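Local coordinates for protein monoglyceride lipase (Saccharomyces cerevisiae, PDB 4ZWN) that hydrolyses monoacylglycerols, with a strong preference for monounsaturated ones, to free fatty acid and glycerol, and also takes part in the breakdown of fatty acid ethyl esters, at residues A[28-36]-A[47-55]; A[254-264]-A[283-292]. The protein carries 2 engineered substitutions. One frame throughout, in Å; residues are numbered along the deposited sequence.

Contact 1: residues A[28-36]-A[47-55]; sequences KVQTTVPEL and GYMFWPVQN
Pro34 puts its CD over one face of the Trp51 indole, the two side chains crossing at about a right angle; CD lies 3.5 Å from the centroid of the six-membered ring and 14° off the ring normal, a CH-pi contact. Proline suits this place because its ring carbons are slightly polarised by the adjacent nitrogen and form a compact, rigid patch to set against an aromatic face. CB of the same proline rests 3.3 Å from Phe50 O. The indole is brought beneath the 28-36 loop by its first torsion, which turns CG of Trp51 opposite the backbone N (chi1 -154°).

Around the rim of the indole the neighbours change. Val29 CG1 meets the edge at CZ2 from the opposing direction, 3.8 Å away, and Thr31 OG1 accepts a hydrogen bond from Trp51 NE1 (3.0 Å) lying in the ring plane, though bent to 141° at the hydrogen. This hydroxyl is shared, since it is also hydrogen-bonded to Asp82 of helix 78-86.

Beyond the indole, the amide of Gln54 lies against the backbone of Thr32 and binds it twice: OE1 accepts from Thr32 N at 2.8 Å, and NE2 donates to Thr32 O at 3.1 Å, almost straight and on a lone pair of that carbonyl. A glutamine fits because one planar group offers both a donor and an acceptor, and two bonds fix which way the amide is turned. Toward Leu36 the thioether of Met49 takes over, its extended chain carrying CE to 4.2 Å from Leu36 CG, while a water links Glu35 O to Phe50 N.

The loop thus runs beside strand 44-51 without direct backbone pairing; the Gln54 amide, the indole N-H and a water meet Thr32 N and O, Thr31 OG1 and Glu35 O, and the CH-pi contact of Pro34 with Trp51 supplies the apolar grip.

Contact 2: residues A[254-264]-A[283-292]; sequences IQKNFAKDKPV and FIRDCPSADK. Engineered in segment 283-292: Arg285 (natural residue Gln).
The sulfur of Cys287 sits squarely over the ring of Phe258, 3.6 Å from the centroid and 11° off the normal, a sulfur-aromatic contact buried at the edge of the alpha/beta-hydrolase fold. Here the loop leading into strand 264-269 meets the end of helix 277-286 and the loop leading into strand 292-297. The same small sulfur also touches Val264 CG2, 3.7 Å away and to the side of the ring.

Phe258 swings its ring inward with CG opposite the backbone N (chi1 -169°). Pro288, a rigid residue suited to the turn out of the helix, packs its CG against Phe258 CB, and Phe283 crosses the Phe258 side chain at about a right angle. CD1 of Ile254 reaches Phe283 CD1 at 3.7 Å, while CG2, the other branch of the isoleucine, meets the Cys287-Pro288 turn. Ala154 and Cys155 of helix 145-156 also touch Phe258. With an alanine here in place of Phe258, the Cys287 sulfur is likely to lose its aromatic partner and a gap to open beside Pro288 and Phe283.

Polar bonds take over where the strands begin. Val264 N donates to Asp291 O at 2.8 Å, while the carboxylate of Asp291 turns to His327 through OD2. Lys292 sends its extended chain to the helix end, where NZ donates to both Ile284 O and Cys287 O. Serine offers a short donor at the tight approach of the loops: Ser289 OG gives its proton to Lys262 O at 2.7 Å, from 60° above the carbonyl plane.

In the fold
Contact 1 closes before contact 2 opens along the chain, and their centres lie 32 Å apart, with nearest atoms about 19 Å from each other. They share the eight-stranded mixed sheet but sit toward its two ends: contact 1 sets the loop before outermost strand 37-41 beside strand 44-51, second in the order, whereas contact 2 lies where parallel strands 264-269 and 292-297 begin, the latter outermost at the far margin. Helix 78-86 flanks the first and helix 145-156 the second. Both lie away from Ser144, Asp272 and His302, the inferred catalytic residues, so they join peripheral parts of the hydrolase fold rather than shape the reaction centre.

Contact 1: residues A[28-36]-A[47-55]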
loop_
_atom_site.group_PDB
_atom_site.type_symbol
_atom_site.label_atom_id
_atom_site.label_comp_id
_atom_site.label_asym_id
_atom_site.label_seq_id
_atom_site.Cartn_x
_atom_site.Cartn_y
_atom_site.Cartn_z
ATOM N N LYS A 28 -3.340 16.082 12.603
ATOM C CA LYS A 28 -2.472 16.330 13.746
ATOM C C LYS A 28 -2.044 15.007 14.371
ATOM O O LYS A 28 -2.869 14.292 14.937
ATOM C CB LYS A 28 -3.188 17.194 14.789
ATOM C CG LYS A 28 -3.722 18.524 14.267
ATOM C CD LYS A 28 -2.598 19.521 14.039
ATOM C CE LYS A 28 -3.104 20.954 14.109
ATOM N NZ LYS A 28 -1.989 21.937 14.005
ATOM N N VAL A 29 -0.762 14.678 14.260
ATOM C CA VAL A 29 -0.247 13.441 14.839
ATOM C C VAL A 29 -0.324 13.516 16.361
ATOM O O VAL A 29 0.042 14.525 16.960
ATOM C CB VAL A 29 1.204 13.167 14.393
ATOM C CG1 VAL A 29 1.708 11.857 14.984
ATOM C CG2 VAL A 29 1.292 13.136 12.877
ATOM N N GLN A 30 -0.816 12.445 16.979
ATOM C CA GLN A 30 -1.049 12.433 18.418
ATOM C C GLN A 30 0.096 11.787 19.191
ATOM O O GLN A 30 0.270 12.045 20.382
ATOM C CB GLN A 30 -2.359 11.712 18.729
ATOM C CG GLN A 30 -3.540 12.258 17.953
ATOM C CD GLN A 30 -4.802 11.462 18.186
ATOM O OE1 GLN A 30 -5.021 10.930 19.274
ATOM N NE2 GLN A 30 -5.639 11.368 17.159
ATOM N N THR A 31 0.873 10.945 18.516
ATOM C CA THR A 31 2.023 10.311 19.149
ATOM C C THR A 31 3.325 10.921 18.644
ATOM O O THR A 31 3.317 11.874 17.864
ATOM C CB THR A 31 2.046 8.789 18.905
ATOM O OG1 THR A 31 2.194 8.525 17.505
ATOM C CG2 THR A 31 0.766 8.151 19.407
ATOM N N THR A 32 4.443 10.364 19.096
ATOM C CA THR A 32 5.757 10.867 18.723
ATOM C C THR A 32 6.204 10.317 17.372
ATOM O O THR A 32 6.381 9.109 17.209
ATOM C CB THR A 32 6.812 10.511 19.787
ATOM O OG1 THR A 32 6.393 11.013 21.063
ATOM C CG2 THR A 32 8.163 11.110 19.422
ATOM N N VAL A 33 6.388 11.211 16.407
ATOM C CA VAL A 33 6.828 10.823 15.073
ATOM C C VAL A 33 8.253 10.276 15.107
ATOM O O VAL A 33 9.167 10.946 15.584
ATOM C CB VAL A 33 6.750 12.006 14.090
ATOM C CG1 VAL A 33 7.266 11.596 12.719
ATOM C CG2 VAL A 33 5.319 12.521 13.997
ATOM N N PRO A 34 8.437 9.042 14.611
ATOM C CA PRO A 34 9.725 8.337 14.591
ATOM C C PRO A 34 10.777 9.017 13.718
ATOM O O PRO A 34 10.463 9.801 12.822
ATOM C CB PRO A 34 9.367 6.963 14.014
ATOM C CG PRO A 34 7.911 6.807 14.286
ATOM C CD PRO A 34 7.336 8.180 14.154
ATOM N N GLU A 35 12.033 8.699 14.003
ATOM C CA GLU A 35 13.178 9.188 13.243
ATOM C C GLU A 35 13.115 8.658 11.809
ATOM O O GLU A 35 12.912 7.467 11.597
ATOM C CB GLU A 35 14.472 8.727 13.913
ATOM C CG GLU A 35 15.762 8.880 13.118
ATOM C CD GLU A 35 16.986 8.350 13.858
ATOM O OE1 GLU A 35 16.884 8.106 15.075
ATOM O OE2 GLU A 35 18.047 8.166 13.218
ATOM N N LEU A 36 13.254 9.525 10.813
ATOM C CA LEU A 36 13.390 9.017 9.445
ATOM C C LEU A 36 14.807 8.398 9.333
ATOM O O LEU A 36 15.836 9.134 9.435
ATOM C CB LEU A 36 13.125 10.113 8.393
ATOM C CG LEU A 36 12.637 9.594 7.032
ATOM C CD1 LEU A 36 11.921 10.644 6.184
ATOM C CD2 LEU A 36 13.802 9.013 6.258
ATOM N N GLY A 47 14.959 5.013 2.790
ATOM C CA GLY A 47 14.449 5.709 3.956
ATOM C C GLY A 47 13.304 4.912 4.556
ATOM O O GLY A 47 12.413 4.463 3.835
ATOM N N TYR A 48 13.324 4.721 5.871
ATOM C CA TYR A 48 12.282 3.936 6.520
ATOM C C TYR A 48 11.945 4.461 7.908
ATOM O O TYR A 48 12.675 5.271 8.477
ATOM C CB TYR A 48 12.694 2.463 6.609
ATOM C CG TYR A 48 13.836 2.200 7.562
ATOM C CD1 TYR A 48 13.598 1.811 8.873
ATOM C CD2 TYR A 48 15.154 2.341 7.150
ATOM C CE1 TYR A 48 14.639 1.570 9.745
ATOM C CE2 TYR A 48 16.201 2.102 8.015
ATOM C CZ TYR A 48 15.939 1.717 9.311
ATOM O OH TYR A 48 16.984 1.478 10.176
ATOM N N MET A 49 10.827 3.981 8.443
ATOM C CA MET A 49 10.357 4.385 9.759
ATOM C C MET A 49 9.886 3.194 10.570
ATOM O O MET A 49 9.230 2.291 10.048
ATOM C CB MET A 49 9.216 5.392 9.642
ATOM C CG MET A 49 9.650 6.808 9.379
ATOM S SD MET A 49 8.248 7.926 9.502
ATOM C CE MET A 49 9.055 9.498 9.211
ATOM N N PHE A 50 10.228 3.195 11.852
ATOM C CA PHE A 50 9.657 2.235 12.779
ATOM C C PHE A 50 8.796 2.973 13.791
ATOM O O PHE A 50 9.309 3.710 14.631
ATOM C CB PHE A 50 10.740 1.431 13.490
ATOM C CG PHE A 50 10.224 0.639 14.651
ATOM C CD1 PHE A 50 9.400 -0.455 14.446
ATOM C CD2 PHE A 50 10.544 1.000 15.948
ATOM C CE1 PHE A 50 8.912 -1.181 15.516
ATOM C CE2 PHE A 50 10.062 0.279 17.022
ATOM C CZ PHE A 50 9.243 -0.813 16.806
ATOM N N TRP A 51 7.486 2.776 13.701
ATOM C CA TRP A 51 6.551 3.473 14.573
ATOM C C TRP A 51 6.133 2.585 15.739
ATOM O O TRP A 51 5.377 1.635 15.555
ATOM C CB TRP A 51 5.322 3.924 13.784
ATOM C CG TRP A 51 4.638 5.110 14.377
ATOM C CD1 TRP A 51 4.122 5.215 15.638
ATOM C CD2 TRP A 51 4.385 6.362 13.733
ATOM N NE1 TRP A 51 3.566 6.459 15.818
ATOM C CE2 TRP A 51 3.714 7.183 14.663
ATOM C CE3 TRP A 51 4.661 6.871 12.460
ATOM C CZ2 TRP A 51 3.315 8.484 14.361
ATOM C CZ3 TRP A 51 4.262 8.164 12.160
ATOM C CH2 TRP A 51 3.597 8.955 13.106
ATOM N N PRO A 52 6.625 2.900 16.947
ATOM C CA PRO A 52 6.382 2.074 18.136
ATOM C C PRO A 52 5.000 2.294 18.746
ATOM O O PRO A 52 4.387 3.338 18.527
ATOM C CB PRO A 52 7.477 2.532 19.100
ATOM C CG PRO A 52 7.691 3.967 18.744
ATOM C CD PRO A 52 7.456 4.079 17.254
ATOM N N VAL A 53 4.522 1.311 19.501
ATOM C CA VAL A 53 3.268 1.451 20.228
ATOM C C VAL A 53 3.418 2.509 21.314
ATOM O O VAL A 53 4.337 2.440 22.130
ATOM C CB VAL A 53 2.826 0.120 20.866
ATOM C CG1 VAL A 53 1.596 0.332 21.733
ATOM C CG2 VAL A 53 2.561 -0.926 19.791
ATOM N N GLN A 54 2.525 3.494 21.313
ATOM C CA GLN A 54 2.572 4.573 22.298
ATOM C C GLN A 54 1.202 4.852 22.908
ATOM O O GLN A 54 0.577 5.861 22.591
ATOM C CB GLN A 54 3.110 5.856 21.661
ATOM C CG GLN A 54 4.458 5.703 20.983
ATOM C CD GLN A 54 4.870 6.949 20.225
ATOM O OE1 GLN A 54 4.683 8.070 20.698
ATOM N NE2 GLN A 54 5.429 6.758 19.035
ATOM N N ASN A 55 0.775 3.969 23.774
ATOM C CA ASN A 55 -0.514 4.108 24.377
ATOM C C ASN A 55 -0.480 3.932 25.872
ATOM O O ASN A 55 -1.457 3.572 26.463
ATOM C CB ASN A 55 -1.476 3.114 23.764
ATOM C CG ASN A 55 -1.110 1.716 24.086
ATOM O OD1 ASN A 55 -0.165 1.482 24.791
ATOM N ND2 ASN A 55 -1.854 0.785 23.581
HETATM O O HOH W 1 12.440 5.169 12.627
#

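Contact 2: residues A[254-264]-A[283-292]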
loop_
_atom_site.group_PDB
_atom_site.type_symbol
_atom_site.label_atom_id
_atom_site.label_comp_id
_atom_site.label_asym_id
_atom_site.label_seq_id
_atom_site.Cartn_x
_atom_site.Cartn_y
_atom_site.Cartn_z
ATOM N N ILE A 254 -4.417 -17.777 -8.593
ATOM C CA ILE A 254 -4.720 -17.397 -7.224
ATOM C C ILE A 254 -5.020 -18.620 -6.363
ATOM O O ILE A 254 -4.439 -18.783 -5.291
ATOM C CB ILE A 254 -5.905 -16.413 -7.167
ATOM C CG1 ILE A 254 -5.567 -15.150 -7.965
ATOM C CG2 ILE A 254 -6.245 -16.072 -5.723
ATOM C CD1 ILE A 254 -6.662 -14.112 -7.980
ATOM N N GLN A 255 -5.913 -19.484 -6.842
ATOM C CA GLN A 255 -6.295 -20.680 -6.096
ATOM C C GLN A 255 -5.100 -21.581 -5.790
ATOM O O GLN A 255 -5.042 -22.208 -4.736
ATOM C CB GLN A 255 -7.350 -21.485 -6.862
ATOM C CG GLN A 255 -8.705 -20.813 -6.981
ATOM C CD GLN A 255 -8.815 -19.926 -8.201
ATOM O OE1 GLN A 255 -7.807 -19.488 -8.758
ATOM N NE2 GLN A 255 -10.044 -19.658 -8.627
ATOM N N LYS A 256 -4.148 -21.638 -6.715
ATOM C CA LYS A 256 -3.021 -22.557 -6.593
ATOM C C LYS A 256 -1.882 -22.020 -5.730
ATOM O O LYS A 256 -1.201 -22.789 -5.054
ATOM C CB LYS A 256 -2.475 -22.910 -7.979
ATOM C CG LYS A 256 -3.413 -23.747 -8.833
ATOM C CD LYS A 256 -2.793 -24.024 -10.194
ATOM C CE LYS A 256 -3.767 -24.738 -11.117
ATOM N NZ LYS A 256 -3.155 -24.995 -12.447
ATOM N N ASN A 257 -1.671 -20.709 -5.749
ATOM C CA ASN A 257 -0.476 -20.143 -5.130
ATOM C C ASN A 257 -0.724 -19.311 -3.872
ATOM O O ASN A 257 0.211 -19.031 -3.120
ATOM C CB ASN A 257 0.276 -19.295 -6.155
ATOM C CG ASN A 257 0.747 -20.107 -7.341
ATOM O OD1 ASN A 257 1.818 -20.713 -7.305
ATOM N ND2 ASN A 257 -0.054 -20.131 -8.400
ATOM N N PHE A 258 -1.970 -18.912 -3.642
ATOM C CA PHE A 258 -2.292 -18.124 -2.458
ATOM C C PHE A 258 -1.965 -18.912 -1.194
ATOM O O PHE A 258 -2.353 -20.073 -1.068
ATOM C CB PHE A 258 -3.765 -17.713 -2.457
ATOM C CG PHE A 258 -4.101 -16.683 -1.421
ATOM C CD1 PHE A 258 -3.997 -15.331 -1.709
ATOM C CD2 PHE A 258 -4.514 -17.065 -0.155
ATOM C CE1 PHE A 258 -4.301 -14.380 -0.754
ATOM C CE2 PHE A 258 -4.815 -16.120 0.805
ATOM C CZ PHE A 258 -4.709 -14.776 0.506
ATOM N N ALA A 259 -1.245 -18.275 -0.274
ATOM C CA ALA A 259 -0.843 -18.908 0.981
ATOM C C ALA A 259 -2.050 -19.504 1.693
ATOM O O ALA A 259 -2.993 -18.790 2.038
ATOM C CB ALA A 259 -0.135 -17.908 1.878
ATOM N N LYS A 260 -2.004 -20.819 1.901
ATOM C CA LYS A 260 -3.155 -21.592 2.360
ATOM C C LYS A 260 -3.795 -21.039 3.629
ATOM O O LYS A 260 -3.149 -20.936 4.672
ATOM C CB LYS A 260 -2.754 -23.055 2.581
ATOM C CG LYS A 260 -3.923 -23.985 2.892
ATOM C CD LYS A 260 -3.516 -25.443 2.745
ATOM C CE LYS A 260 -4.665 -26.383 3.075
ATOM N NZ LYS A 260 -5.036 -26.330 4.516
ATOM N N ASP A 261 -5.066 -20.666 3.506
ATOM C CA ASP A 261 -5.898 -20.265 4.639
ATOM C C ASP A 261 -5.346 -19.076 5.430
ATOM O O ASP A 261 -5.574 -18.966 6.635
ATOM C CB ASP A 261 -6.108 -21.456 5.581
ATOM C CG ASP A 261 -6.865 -22.599 4.922
ATOM O OD1 ASP A 261 -7.826 -22.324 4.171
ATOM O OD2 ASP A 261 -6.497 -23.773 5.156
ATOM N N LYS A 262 -4.622 -18.187 4.760
ATOM C CA LYS A 262 -4.186 -16.953 5.403
ATOM C C LYS A 262 -5.303 -15.921 5.332
ATOM O O LYS A 262 -5.916 -15.738 4.278
ATOM C CB LYS A 262 -2.915 -16.409 4.751
ATOM C CG LYS A 262 -1.666 -17.210 5.067
ATOM C CD LYS A 262 -1.293 -17.099 6.535
ATOM C CE LYS A 262 -0.006 -17.847 6.822
ATOM N NZ LYS A 262 0.407 -17.703 8.240
ATOM N N PRO A 263 -5.583 -15.251 6.460
ATOM C CA PRO A 263 -6.652 -14.248 6.505
ATOM C C PRO A 263 -6.421 -13.083 5.543
ATOM O O PRO A 263 -5.337 -12.499 5.514
ATOM C CB PRO A 263 -6.637 -13.772 7.965
ATOM C CG PRO A 263 -5.331 -14.211 8.515
ATOM C CD PRO A 263 -4.947 -15.447 7.772
ATOM N N VAL A 264 -7.441 -12.774 4.748
ATOM C CA VAL A 264 -7.394 -11.657 3.810
ATOM C C VAL A 264 -8.540 -10.703 4.061
ATOM O O VAL A 264 -9.659 -11.132 4.353
ATOM C CB VAL A 264 -7.491 -12.114 2.337
ATOM C CG1 VAL A 264 -6.409 -11.440 1.503
ATOM C CG2 VAL A 264 -7.440 -13.624 2.228
ATOM N N PHE A 283 -11.270 -10.652 -6.919
ATOM C CA PHE A 283 -10.150 -11.250 -6.199
ATOM C C PHE A 283 -10.629 -12.061 -4.998
ATOM O O PHE A 283 -10.179 -13.186 -4.783
ATOM C CB PHE A 283 -9.152 -10.182 -5.738
ATOM C CG PHE A 283 -7.970 -10.747 -5.002
ATOM C CD1 PHE A 283 -6.880 -11.244 -5.696
ATOM C CD2 PHE A 283 -7.960 -10.805 -3.618
ATOM C CE1 PHE A 283 -5.801 -11.777 -5.024
ATOM C CE2 PHE A 283 -6.883 -11.339 -2.941
ATOM C CZ PHE A 283 -5.802 -11.825 -3.645
ATOM N N ILE A 284 -11.540 -11.483 -4.219
ATOM C CA ILE A 284 -12.099 -12.174 -3.060
ATOM C C ILE A 284 -12.835 -13.445 -3.487
ATOM O O ILE A 284 -12.727 -14.482 -2.832
ATOM C CB ILE A 284 -13.049 -11.255 -2.266
ATOM C CG1 ILE A 284 -12.273 -10.064 -1.711
ATOM C CG2 ILE A 284 -13.698 -12.009 -1.115
ATOM C CD1 ILE A 284 -11.120 -10.466 -0.807
ATOM N N ARG A 285 -13.567 -13.361 -4.593
ATOM C CA ARG A 285 -14.219 -14.526 -5.181
ATOM C C ARG A 285 -13.231 -15.640 -5.517
ATOM O O ARG A 285 -13.485 -16.810 -5.228
ATOM C CB ARG A 285 -14.976 -14.129 -6.443
ATOM C CG ARG A 285 -16.366 -13.602 -6.208
ATOM C CD ARG A 285 -17.053 -13.359 -7.536
ATOM N NE ARG A 285 -18.484 -13.142 -7.372
ATOM C CZ ARG A 285 -19.408 -14.078 -7.565
ATOM N NH1 ARG A 285 -19.051 -15.299 -7.940
ATOM N NH2 ARG A 285 -20.692 -13.789 -7.389
ATOM N N ASP A 286 -12.111 -15.272 -6.136
ATOM C CA ASP A 286 -11.128 -16.255 -6.588
ATOM C C ASP A 286 -10.236 -16.767 -5.457
ATOM O O ASP A 286 -9.663 -17.853 -5.559
ATOM C CB ASP A 286 -10.247 -15.666 -7.698
ATOM C CG ASP A 286 -11.030 -15.317 -8.952
ATOM O OD1 ASP A 286 -12.134 -15.869 -9.148
ATOM O OD2 ASP A 286 -10.531 -14.492 -9.748
ATOM N N CYS A 287 -10.110 -15.987 -4.388
ATOM C CA CYS A 287 -9.221 -16.343 -3.282
ATOM C C CYS A 287 -9.685 -17.616 -2.583
ATOM O O CYS A 287 -10.844 -17.724 -2.189
ATOM C CB CYS A 287 -9.130 -15.195 -2.274
ATOM S SG CYS A 287 -7.945 -15.460 -0.930
ATOM N N PRO A 288 -8.772 -18.588 -2.427
ATOM C CA PRO A 288 -9.085 -19.908 -1.867
ATOM C C PRO A 288 -9.141 -19.929 -0.342
ATOM O O PRO A 288 -9.623 -20.906 0.232
ATOM C CB PRO A 288 -7.931 -20.775 -2.370
ATOM C CG PRO A 288 -6.782 -19.826 -2.439
ATOM C CD PRO A 288 -7.365 -18.497 -2.862
ATOM N N SER A 289 -8.656 -18.870 0.298
ATOM C CA SER A 289 -8.594 -18.813 1.756
ATOM C C SER A 289 -9.971 -18.886 2.402
ATOM O O SER A 289 -10.951 -18.380 1.854
ATOM C CB SER A 289 -7.886 -17.537 2.211
ATOM O OG SER A 289 -7.901 -17.436 3.624
ATOM N N ALA A 290 -10.031 -19.516 3.573
ATOM C CA ALA A 290 -11.278 -19.649 4.319
ATOM C C ALA A 290 -11.652 -18.342 5.013
ATOM O O ALA A 290 -12.831 -18.012 5.147
ATOM C CB ALA A 290 -11.166 -20.769 5.334
ATOM N N ASP A 291 -10.635 -17.606 5.453
ATOM C CA ASP A 291 -10.824 -16.323 6.117
ATOM C C ASP A 291 -10.553 -15.187 5.127
ATOM O O ASP A 291 -9.436 -14.678 5.044
ATOM C CB ASP A 291 -9.899 -16.220 7.336
ATOM C CG ASP A 291 -10.276 -15.088 8.279
ATOM O OD1 ASP A 291 -11.078 -14.214 7.893
ATOM O OD2 ASP A 291 -9.752 -15.071 9.413
ATOM N N LYS A 292 -11.575 -14.804 4.369
ATOM C CA LYS A 292 -11.441 -13.733 3.383
ATOM C C LYS A 292 -12.656 -12.814 3.432
ATOM O O LYS A 292 -13.758 -13.261 3.725
ATOM C CB LYS A 292 -11.272 -14.311 1.975
ATOM C CG LYS A 292 -12.458 -15.136 1.497
ATOM C CD LYS A 292 -12.211 -15.724 0.118
ATOM C CE LYS A 292 -13.439 -16.464 -0.392
ATOM N NZ LYS A 292 -13.310 -16.859 -1.823
HETATM O O HOH W 2 -10.303 -11.851 6.797
#